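Local coordinates for purine nucleoside phosphorylase (Thermus thermophilus, PDB 6TK9), which catalyses the reversible phosphorolysis of purine nucleosides to the free base and a pentose 1-phosphate, probably with inosine and guanosine as substrates, at residues G32-E37 against V259-V264; D36-V41 against R63-R68; D130-A135 against E180-W185. One frame throughout, in Å; residues are numbered along the deposited sequence.

Contact 1 of 3, residues G32-E37 against V259-V264; sequences GPLADE and VFRRYV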
loop_
_atom_site.group_PDB
_atom_site.type_symbol
_atom_site.label_atom_id
_atom_site.label_comp_id
_atom_site.label_asym_id
_atom_site.label_seq_id
_atom_site.Cartn_x
_atom_site.Cartn_y
_atom_site.Cartn_z
ATOM N N GLY A 32 -18.186 20.598 -25.532
ATOM C CA GLY A 32 -19.111 20.674 -26.685
ATOM C C GLY A 32 -18.687 21.657 -27.780
ATOM O O GLY A 32 -18.702 21.293 -28.954
ATOM N N PRO A 33 -18.344 22.931 -27.456
ATOM C CA PRO A 33 -18.014 23.948 -28.472
ATOM C C PRO A 33 -17.139 23.562 -29.680
ATOM O O PRO A 33 -17.442 23.960 -30.780
ATOM C CB PRO A 33 -17.306 25.010 -27.624
ATOM C CG PRO A 33 -18.087 24.976 -26.332
ATOM C CD PRO A 33 -18.333 23.496 -26.092
ATOM N N LEU A 34 -16.111 22.750 -29.515
ATOM C CA LEU A 34 -15.382 22.242 -30.712
ATOM C C LEU A 34 -16.402 21.780 -31.788
ATOM O O LEU A 34 -16.091 21.876 -32.977
ATOM C CB LEU A 34 -14.416 21.129 -30.277
ATOM C CG LEU A 34 -13.562 20.471 -31.367
ATOM C CD1 LEU A 34 -12.832 21.494 -32.235
ATOM C CD2 LEU A 34 -12.554 19.519 -30.747
ATOM N N ALA A 35 -17.602 21.316 -31.427
ATOM C CA ALA A 35 -18.573 20.770 -32.406
ATOM C C ALA A 35 -19.084 21.885 -33.329
ATOM O O ALA A 35 -19.467 21.595 -34.467
ATOM C CB ALA A 35 -19.717 20.109 -31.688
ATOM N N ASP A 36 -19.112 23.116 -32.837
ATOM C CA ASP A 36 -19.560 24.295 -33.616
ATOM C C ASP A 36 -18.544 24.616 -34.724
ATOM O O ASP A 36 -18.916 25.253 -35.705
ATOM C CB ASP A 36 -19.797 25.478 -32.675
ATOM C CG ASP A 36 -21.032 25.307 -31.805
ATOM O OD1 ASP A 36 -21.807 24.351 -32.043
ATOM O OD2 ASP A 36 -21.229 26.148 -30.922
ATOM N N GLU A 37 -17.295 24.180 -34.594
ATOM C CA GLU A 37 -16.254 24.506 -35.592
ATOM C C GLU A 37 -16.336 23.488 -36.738
ATOM O O GLU A 37 -15.617 23.659 -37.739
ATOM C CB GLU A 37 -14.897 24.600 -34.896
ATOM C CG GLU A 37 -14.924 25.512 -33.674
ATOM C CD GLU A 37 -13.595 25.819 -33.004
ATOM O OE1 GLU A 37 -12.562 25.346 -33.523
ATOM O OE2 GLU A 37 -13.599 26.536 -31.961
ATOM N N VAL A 259 -6.812 26.134 -25.812
ATOM C CA VAL A 259 -5.584 25.282 -25.704
ATOM C C VAL A 259 -5.953 23.857 -26.138
ATOM O O VAL A 259 -5.154 23.260 -26.890
ATOM C CB VAL A 259 -4.953 25.305 -24.292
ATOM C CG1 VAL A 259 -3.827 24.284 -24.156
ATOM C CG2 VAL A 259 -4.439 26.686 -23.912
ATOM N N PHE A 260 -7.133 23.368 -25.722
ATOM C CA PHE A 260 -7.630 21.973 -25.897
ATOM C C PHE A 260 -8.108 21.705 -27.341
ATOM O O PHE A 260 -7.870 20.601 -27.899
ATOM C CB PHE A 260 -8.743 21.702 -24.880
ATOM C CG PHE A 260 -9.445 20.384 -25.066
ATOM C CD1 PHE A 260 -8.857 19.205 -24.638
ATOM C CD2 PHE A 260 -10.683 20.319 -25.686
ATOM C CE1 PHE A 260 -9.492 17.986 -24.813
ATOM C CE2 PHE A 260 -11.304 19.093 -25.879
ATOM C CZ PHE A 260 -10.710 17.931 -25.441
ATOM N N ARG A 261 -8.807 22.654 -27.954
ATOM C CA ARG A 261 -9.262 22.525 -29.371
ATOM C C ARG A 261 -8.040 22.543 -30.289
ATOM O O ARG A 261 -8.013 21.736 -31.263
ATOM C CB ARG A 261 -10.202 23.662 -29.768
ATOM C CG ARG A 261 -11.564 23.563 -29.113
ATOM C CD ARG A 261 -12.345 24.841 -29.285
ATOM N NE ARG A 261 -13.094 25.014 -28.069
ATOM C CZ ARG A 261 -13.203 26.140 -27.398
ATOM N NH1 ARG A 261 -12.660 27.252 -27.859
ATOM N NH2 ARG A 261 -13.902 26.155 -26.275
ATOM N N ARG A 262 -7.058 23.398 -29.970
ATOM C CA ARG A 262 -5.784 23.480 -30.736
ATOM C C ARG A 262 -5.073 22.125 -30.672
ATOM O O ARG A 262 -4.420 21.754 -31.675
ATOM C CB ARG A 262 -4.888 24.601 -30.214
ATOM C CG ARG A 262 -3.739 24.932 -31.151
ATOM C CD ARG A 262 -2.699 25.836 -30.518
ATOM N NE ARG A 262 -1.453 25.706 -31.265
ATOM C CZ ARG A 262 -0.230 25.891 -30.759
ATOM N NH1 ARG A 262 -0.057 26.222 -29.486
ATOM N NH2 ARG A 262 0.824 25.728 -31.540
ATOM N N TYR A 263 -5.200 21.409 -29.544
ATOM C CA TYR A 263 -4.512 20.116 -29.317
ATOM C C TYR A 263 -5.273 19.043 -30.101
ATOM O O TYR A 263 -4.636 18.295 -30.879
ATOM C CB TYR A 263 -4.311 19.845 -27.816
ATOM C CG TYR A 263 -3.595 18.549 -27.519
ATOM C CD1 TYR A 263 -2.283 18.342 -27.908
ATOM C CD2 TYR A 263 -4.242 17.510 -26.877
ATOM C CE1 TYR A 263 -1.634 17.138 -27.678
ATOM C CE2 TYR A 263 -3.601 16.309 -26.608
ATOM C CZ TYR A 263 -2.292 16.117 -27.011
ATOM O OH TYR A 263 -1.688 14.918 -26.771
ATOM N N VAL A 264 -6.600 18.991 -29.959
ATOM C CA VAL A 264 -7.425 17.930 -30.611
ATOM C C VAL A 264 -7.201 18.035 -32.117
ATOM O O VAL A 264 -6.957 16.986 -32.771
ATOM C CB VAL A 264 -8.916 18.043 -30.252
ATOM C CG1 VAL A 264 -9.753 17.073 -31.072
ATOM C CG2 VAL A 264 -9.162 17.814 -28.763
#

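Contact 2 of 3, residues D36-V41 against R63-R68; sequences DEVEKV and RLVLGR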
loop_
_atom_site.group_PDB
_atom_site.type_symbol
_atom_site.label_atom_id
_atom_site.label_comp_id
_atom_site.label_asym_id
_atom_site.label_seq_id
_atom_site.Cartn_x
_atom_site.Cartn_y
_atom_site.Cartn_z
ATOM N N ASP A 36 -19.112 23.116 -32.837
ATOM C CA ASP A 36 -19.560 24.295 -33.616
ATOM C C ASP A 36 -18.544 24.616 -34.724
ATOM O O ASP A 36 -18.916 25.253 -35.705
ATOM C CB ASP A 36 -19.797 25.478 -32.675
ATOM C CG ASP A 36 -21.032 25.307 -31.805
ATOM O OD1 ASP A 36 -21.807 24.351 -32.043
ATOM O OD2 ASP A 36 -21.229 26.148 -30.922
ATOM N N GLU A 37 -17.295 24.180 -34.594
ATOM C CA GLU A 37 -16.254 24.506 -35.592
ATOM C C GLU A 37 -16.336 23.488 -36.738
ATOM O O GLU A 37 -15.617 23.659 -37.739
ATOM C CB GLU A 37 -14.897 24.600 -34.896
ATOM C CG GLU A 37 -14.924 25.512 -33.674
ATOM C CD GLU A 37 -13.595 25.819 -33.004
ATOM O OE1 GLU A 37 -12.562 25.346 -33.523
ATOM O OE2 GLU A 37 -13.599 26.536 -31.961
ATOM N N VAL A 38 -17.215 22.493 -36.649
ATOM C CA VAL A 38 -17.319 21.448 -37.713
ATOM C C VAL A 38 -18.126 22.003 -38.896
ATOM O O VAL A 38 -19.168 22.616 -38.654
ATOM C CB VAL A 38 -17.920 20.127 -37.190
ATOM C CG1 VAL A 38 -18.076 19.101 -38.302
ATOM C CG2 VAL A 38 -17.096 19.550 -36.055
ATOM N N GLU A 39 -17.628 21.789 -40.119
ATOM C CA GLU A 39 -18.368 21.970 -41.392
ATOM C C GLU A 39 -19.426 20.881 -41.443
ATOM O O GLU A 39 -19.080 19.770 -41.834
ATOM C CB GLU A 39 -17.450 21.885 -42.612
ATOM C CG GLU A 39 -18.109 22.302 -43.920
ATOM C CD GLU A 39 -17.330 21.885 -45.156
ATOM O OE1 GLU A 39 -16.162 21.449 -45.018
ATOM O OE2 GLU A 39 -17.897 21.975 -46.247
ATOM N N LYS A 40 -20.639 21.220 -41.012
ATOM C CA LYS A 40 -21.763 20.279 -40.800
ATOM C C LYS A 40 -22.220 19.747 -42.162
ATOM O O LYS A 40 -22.351 20.550 -43.083
ATOM C CB LYS A 40 -22.895 20.994 -40.045
ATOM C CG LYS A 40 -23.031 20.672 -38.557
ATOM C CD LYS A 40 -21.906 21.178 -37.684
ATOM C CE LYS A 40 -22.261 22.361 -36.806
ATOM N NZ LYS A 40 -21.262 23.455 -36.951
ATOM N N VAL A 41 -22.442 18.436 -42.280
ATOM C CA VAL A 41 -23.265 17.822 -43.369
ATOM C C VAL A 41 -24.565 17.274 -42.748
ATOM O O VAL A 41 -25.615 17.347 -43.411
ATOM C CB VAL A 41 -22.455 16.770 -44.156
ATOM C CG1 VAL A 41 -21.881 15.690 -43.260
ATOM C CG2 VAL A 41 -23.259 16.143 -45.278
ATOM N N ARG A 63 -26.235 15.967 -29.366
ATOM C CA ARG A 63 -26.378 16.149 -30.826
ATOM C C ARG A 63 -25.296 15.345 -31.531
ATOM O O ARG A 63 -24.129 15.551 -31.225
ATOM C CB ARG A 63 -26.250 17.632 -31.182
ATOM C CG ARG A 63 -27.246 18.529 -30.463
ATOM C CD ARG A 63 -27.630 19.724 -31.305
ATOM N NE ARG A 63 -29.040 20.066 -31.164
ATOM C CZ ARG A 63 -29.687 20.954 -31.918
ATOM N NH1 ARG A 63 -29.060 21.613 -32.884
ATOM N NH2 ARG A 63 -30.971 21.180 -31.695
ATOM N N LEU A 64 -25.669 14.455 -32.443
ATOM C CA LEU A 64 -24.689 13.762 -33.310
ATOM C C LEU A 64 -24.374 14.677 -34.500
ATOM O O LEU A 64 -25.316 15.113 -35.174
ATOM C CB LEU A 64 -25.249 12.414 -33.770
ATOM C CG LEU A 64 -24.206 11.516 -34.432
ATOM C CD1 LEU A 64 -23.174 11.071 -33.405
ATOM C CD2 LEU A 64 -24.850 10.315 -35.106
ATOM N N VAL A 65 -23.096 14.957 -34.749
ATOM C CA VAL A 65 -22.640 15.851 -35.848
ATOM C C VAL A 65 -21.727 15.049 -36.777
ATOM O O VAL A 65 -20.699 14.547 -36.298
ATOM C CB VAL A 65 -21.919 17.084 -35.282
ATOM C CG1 VAL A 65 -21.217 17.867 -36.372
ATOM C CG2 VAL A 65 -22.858 17.983 -34.496
ATOM N N LEU A 66 -22.108 14.926 -38.050
ATOM C CA LEU A 66 -21.246 14.405 -39.140
ATOM C C LEU A 66 -20.747 15.591 -39.961
ATOM O O LEU A 66 -21.557 16.499 -40.252
ATOM C CB LEU A 66 -22.045 13.427 -40.000
ATOM C CG LEU A 66 -22.356 12.088 -39.331
ATOM C CD1 LEU A 66 -23.850 11.842 -39.283
ATOM C CD2 LEU A 66 -21.659 10.939 -40.035
ATOM N N GLY A 67 -19.458 15.593 -40.302
ATOM C CA GLY A 67 -18.854 16.697 -41.062
ATOM C C GLY A 67 -17.344 16.631 -41.183
ATOM O O GLY A 67 -16.742 15.537 -41.113
ATOM N N ARG A 68 -16.755 17.795 -41.426
ATOM C CA ARG A 68 -15.316 17.958 -41.732
ATOM C C ARG A 68 -14.744 18.865 -40.639
ATOM O O ARG A 68 -15.365 19.891 -40.335
ATOM C CB ARG A 68 -15.170 18.498 -43.159
ATOM C CG ARG A 68 -13.808 18.282 -43.800
ATOM C CD ARG A 68 -13.880 18.440 -45.311
ATOM N NE ARG A 68 -14.460 17.238 -45.899
ATOM C CZ ARG A 68 -13.799 16.095 -46.133
ATOM N NH1 ARG A 68 -14.433 15.052 -46.648
ATOM N NH2 ARG A 68 -12.511 15.980 -45.837
#

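Contact 3 of 3, residues D130-A135 against E180-W185; sequences DYINFA and EGVYAW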
loop_
_atom_site.group_PDB
_atom_site.type_symbol
_atom_site.label_atom_id
_atom_site.label_comp_id
_atom_site.label_asym_id
_atom_site.label_seq_id
_atom_site.Cartn_x
_atom_site.Cartn_y
_atom_site.Cartn_z
ATOM N N ASP A 130 -4.075 4.248 -19.221
ATOM C CA ASP A 130 -4.838 3.045 -18.775
ATOM C C ASP A 130 -6.040 3.478 -17.933
ATOM O O ASP A 130 -6.174 4.690 -17.636
ATOM C CB ASP A 130 -3.940 2.107 -17.969
ATOM C CG ASP A 130 -4.262 0.640 -18.115
ATOM O OD1 ASP A 130 -5.173 0.330 -18.888
ATOM O OD2 ASP A 130 -3.606 -0.173 -17.420
ATOM N N TYR A 131 -6.887 2.530 -17.549
ATOM C CA TYR A 131 -8.150 2.820 -16.821
ATOM C C TYR A 131 -8.320 1.825 -15.671
ATOM O O TYR A 131 -7.785 0.668 -15.676
ATOM C CB TYR A 131 -9.358 2.797 -17.777
ATOM C CG TYR A 131 -9.782 1.414 -18.206
ATOM C CD1 TYR A 131 -10.498 0.591 -17.356
ATOM C CD2 TYR A 131 -9.407 0.898 -19.426
ATOM C CE1 TYR A 131 -10.818 -0.712 -17.701
ATOM C CE2 TYR A 131 -9.763 -0.389 -19.808
ATOM C CZ TYR A 131 -10.457 -1.208 -18.935
ATOM O OH TYR A 131 -10.794 -2.486 -19.287
ATOM N N ILE A 132 -9.089 2.263 -14.693
ATOM C CA ILE A 132 -9.540 1.430 -13.548
ATOM C C ILE A 132 -11.057 1.552 -13.516
ATOM O O ILE A 132 -11.529 2.713 -13.568
ATOM C CB ILE A 132 -8.908 1.919 -12.235
ATOM C CG1 ILE A 132 -7.456 1.451 -12.088
ATOM C CG2 ILE A 132 -9.767 1.487 -11.054
ATOM C CD1 ILE A 132 -6.710 2.107 -10.919
ATOM N N ASN A 133 -11.774 0.427 -13.421
ATOM C CA ASN A 133 -13.254 0.430 -13.285
ATOM C C ASN A 133 -13.597 0.234 -11.814
ATOM O O ASN A 133 -13.460 -0.895 -11.363
ATOM C CB ASN A 133 -13.905 -0.623 -14.185
ATOM C CG ASN A 133 -15.411 -0.671 -14.084
ATOM O OD1 ASN A 133 -16.042 -1.407 -14.817
ATOM N ND2 ASN A 133 -16.001 0.138 -13.225
ATOM N N PHE A 134 -14.017 1.296 -11.118
ATOM C CA PHE A 134 -14.499 1.272 -9.706
ATOM C C PHE A 134 -16.001 1.570 -9.651
ATOM O O PHE A 134 -16.484 1.978 -8.585
ATOM C CB PHE A 134 -13.744 2.301 -8.855
ATOM C CG PHE A 134 -13.809 2.064 -7.368
ATOM C CD1 PHE A 134 -13.169 0.981 -6.791
ATOM C CD2 PHE A 134 -14.538 2.910 -6.551
ATOM C CE1 PHE A 134 -13.220 0.777 -5.421
ATOM C CE2 PHE A 134 -14.603 2.701 -5.183
ATOM C CZ PHE A 134 -13.934 1.644 -4.620
ATOM N N ALA A 135 -16.727 1.369 -10.755
ATOM C CA ALA A 135 -18.177 1.660 -10.886
ATOM C C ALA A 135 -19.028 0.392 -10.699
ATOM O O ALA A 135 -20.233 0.531 -10.441
ATOM C CB ALA A 135 -18.423 2.298 -12.225
ATOM N N GLU A 180 0.090 12.675 -18.123
ATOM C CA GLU A 180 -0.206 11.283 -18.529
ATOM C C GLU A 180 -0.688 10.536 -17.285
ATOM O O GLU A 180 -0.258 10.911 -16.188
ATOM C CB GLU A 180 1.045 10.651 -19.141
ATOM C CG GLU A 180 1.648 11.450 -20.295
ATOM C CD GLU A 180 2.793 10.735 -20.986
ATOM O OE1 GLU A 180 3.245 9.694 -20.457
ATOM O OE2 GLU A 180 3.235 11.216 -22.042
ATOM N N GLY A 181 -1.574 9.548 -17.434
ATOM C CA GLY A 181 -1.881 8.653 -16.309
ATOM C C GLY A 181 -3.097 7.778 -16.509
ATOM O O GLY A 181 -3.593 7.630 -17.662
ATOM N N VAL A 182 -3.533 7.210 -15.382
ATOM C CA VAL A 182 -4.601 6.183 -15.271
ATOM C C VAL A 182 -5.885 6.897 -14.912
ATOM O O VAL A 182 -5.849 7.641 -13.894
ATOM C CB VAL A 182 -4.247 5.146 -14.193
ATOM C CG1 VAL A 182 -5.329 4.084 -14.048
ATOM C CG2 VAL A 182 -2.893 4.528 -14.471
ATOM N N TYR A 183 -6.944 6.640 -15.688
ATOM C CA TYR A 183 -8.305 7.207 -15.466
ATOM C C TYR A 183 -9.151 6.224 -14.654
ATOM O O TYR A 183 -9.331 5.103 -15.133
ATOM C CB TYR A 183 -8.999 7.523 -16.799
ATOM C CG TYR A 183 -10.369 8.151 -16.684
ATOM C CD1 TYR A 183 -11.502 7.367 -16.598
ATOM C CD2 TYR A 183 -10.545 9.525 -16.714
ATOM C CE1 TYR A 183 -12.767 7.922 -16.541
ATOM C CE2 TYR A 183 -11.807 10.100 -16.648
ATOM C CZ TYR A 183 -12.929 9.295 -16.559
ATOM O OH TYR A 183 -14.192 9.834 -16.466
ATOM N N ALA A 184 -9.671 6.649 -13.500
ATOM C CA ALA A 184 -10.617 5.879 -12.651
ATOM C C ALA A 184 -12.059 6.350 -12.888
ATOM O O ALA A 184 -12.391 7.560 -12.621
ATOM C CB ALA A 184 -10.244 6.026 -11.194
ATOM N N TRP A 185 -12.895 5.422 -13.343
ATOM C CA TRP A 185 -14.375 5.546 -13.447
ATOM C C TRP A 185 -15.008 5.415 -12.062
ATOM O O TRP A 185 -15.117 4.305 -11.577
ATOM C CB TRP A 185 -14.927 4.482 -14.417
ATOM C CG TRP A 185 -16.409 4.496 -14.618
ATOM C CD1 TRP A 185 -17.267 5.525 -14.368
ATOM C CD2 TRP A 185 -17.198 3.454 -15.202
ATOM N NE1 TRP A 185 -18.540 5.177 -14.719
ATOM C CE2 TRP A 185 -18.531 3.916 -15.230
ATOM C CE3 TRP A 185 -16.917 2.169 -15.668
ATOM C CZ2 TRP A 185 -19.580 3.138 -15.695
ATOM C CZ3 TRP A 185 -17.953 1.392 -16.120
ATOM C CH2 TRP A 185 -19.263 1.875 -16.139
#

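Contact 1 of 3, residues G32-E37 against V259-V264
Leu34 and the aliphatic part of Arg261 form the apolar middle of this contact. The two side chains run antiparallel, side against side, with Leu34 CB 3.9 Å from Arg261 CG. CG of Leu34 stands opposite its backbone N (chi1 -180°), and this places CD1 against the same Arg261 CG and CD2 against Val264 CG1, at 3.7 Å. Leu34 also packs on Leu25 and Leu27 of strand 23-27, and Val264 touches Leu25, so the turn, helix 257-270 and that strand share one apolar cluster. At the more open edge, Pro33 CB lies 3.8 Å from Arg261 NH2, approaching the guanidinium obliquely.

The polar element is looser. The Glu37 side chain crosses Arg261 at about a right angle, its OE2 3.4 Å from Arg261 CD. From Arg261 NE the same OE2 is 4.2 Å away and lies off the guanidinium plane, where no N-H is directed. The other carboxylate oxygen, OE1, forms a salt bridge with Arg265, one helix turn further on.

No hydrogen bond joins the two segments. The turn is therefore held to the helix mainly by Leu34 against the Arg261 stem, with Val264 adding a smaller apolar contact, while the Glu37 carboxylate, bonded to Arg265, probably also eases the charge of Arg261 through simple proximity.

Contact 2 of 3, residues D36-V41 against R63-R68
Lys40 leaves its strand pointing away from residues 63-68, yet its side chain doubles back to touch Val65. Beyond CB, a bend at chi2 (68°) lays the chain over the valine: CG grazes Val65 CG1, and CD settles 3.6 Å from that methyl, the two side chains crossing obliquely. CE then carries the ammonium back over its own segment, where NZ donates to Val38 O at 2.8 Å, in the plane of that carbonyl, and more weakly to Asp36 O at 3.2 Å. The lysine thus closes the turn that precedes the strand. A leucine in its place would probably leave the carbonyls of Val38 and Asp36 without this donor and the turn freer to shift.

The same Val65 methyl, CG1, also meets Val38 CG1, at 3.9 Å, and Val38 packs in addition on Val76 of strand 72-78. The backbones pair as antiparallel strands. Glu39 and Arg68 form a hydrogen-bonded pair, with Glu39 N 3.0 Å from Arg68 O and Arg68 N 3.1 Å from Glu39 O. Lys40 and Gly67 follow as a non-hydrogen-bonded pair, and Val41 N then bonds to Leu66 O in a nearly straight line (2.9 Å, 170° at the hydrogen). At Gly67 the chain turns a corner, and a CB there would collide with Glu39 O and Val38 CG1.

On the face that carries them, Glu39 and Arg68 run side by side, Glu39 OE1 lying 3.6 Å from Arg68 CB, but their charged ends form no salt bridge. Main-chain bonds and valine packing therefore hold this part of the sheet together, and within these segments the lysine ammonium is bonded to backbone carbonyls.

Contact 3 of 3, residues D130-A135 against E180-W185
Ala135 sets its methyl on the indole of Trp185 in a CH-pi contact: CB stands 3.5 Å from the centroid of the six-membered ring, 16° off the normal. Trp185 CG lies opposite its backbone N (chi1 -180°), the setting that brings the indole against this methyl. Beside it runs the Asn133 side chain, its amide plane 27° from the ring plane and its CG 3.6 Å from Trp185 CE3. On the other face of the sheet, Ile132 CG1 meets Val182 CG1 at 3.9 Å.

Parallel strand pairing puts these groups in place. Tyr183 N bonds to Asp130 O (2.9 Å), Ile132 N to Tyr183 O (2.9 Å) and Trp185 N to Ile132 O (3.0 Å). A longer bond, Phe134 N to Trp185 O (3.2 Å), carries the pairing into the loop. Further out, Tyr183 OH is held by Ser211 O. A second subunit of the six-chain assembly grips strand 124-133 through Ala195 N on Asp130 OD2, and its Leu199 and Ala195 pack on Ile132 and Val182.

In the mixed sheet of this phosphorylase-superfamily fold, strand 207-209 flanks 179-185 and strand 225-235 flanks 124-133, while helix 213-222 packs on Tyr131 and Trp185, and helix 194-202 on Phe134.

Contacts 1 and 2 overlap in sequence, sharing Asp36 and Glu37. Their centres are 12 Å apart, and they touch where Lys40 NZ comes within 3.6 Å of Ala35 O. Contact 3 lies on the opposite side of the chain's centre, about 24 Å from contact 1 and 30 Å from contact 2, centre to centre, although contacts 2 and 3 both belong to the same large mixed sheet. A bound phosphate ion sits about 4 Å from the side chain of Tyr183 in contact 3. The ion probably came in with the crystallisation solution, yet such ions often mark pockets, and phosphate is a substrate of this enzyme family.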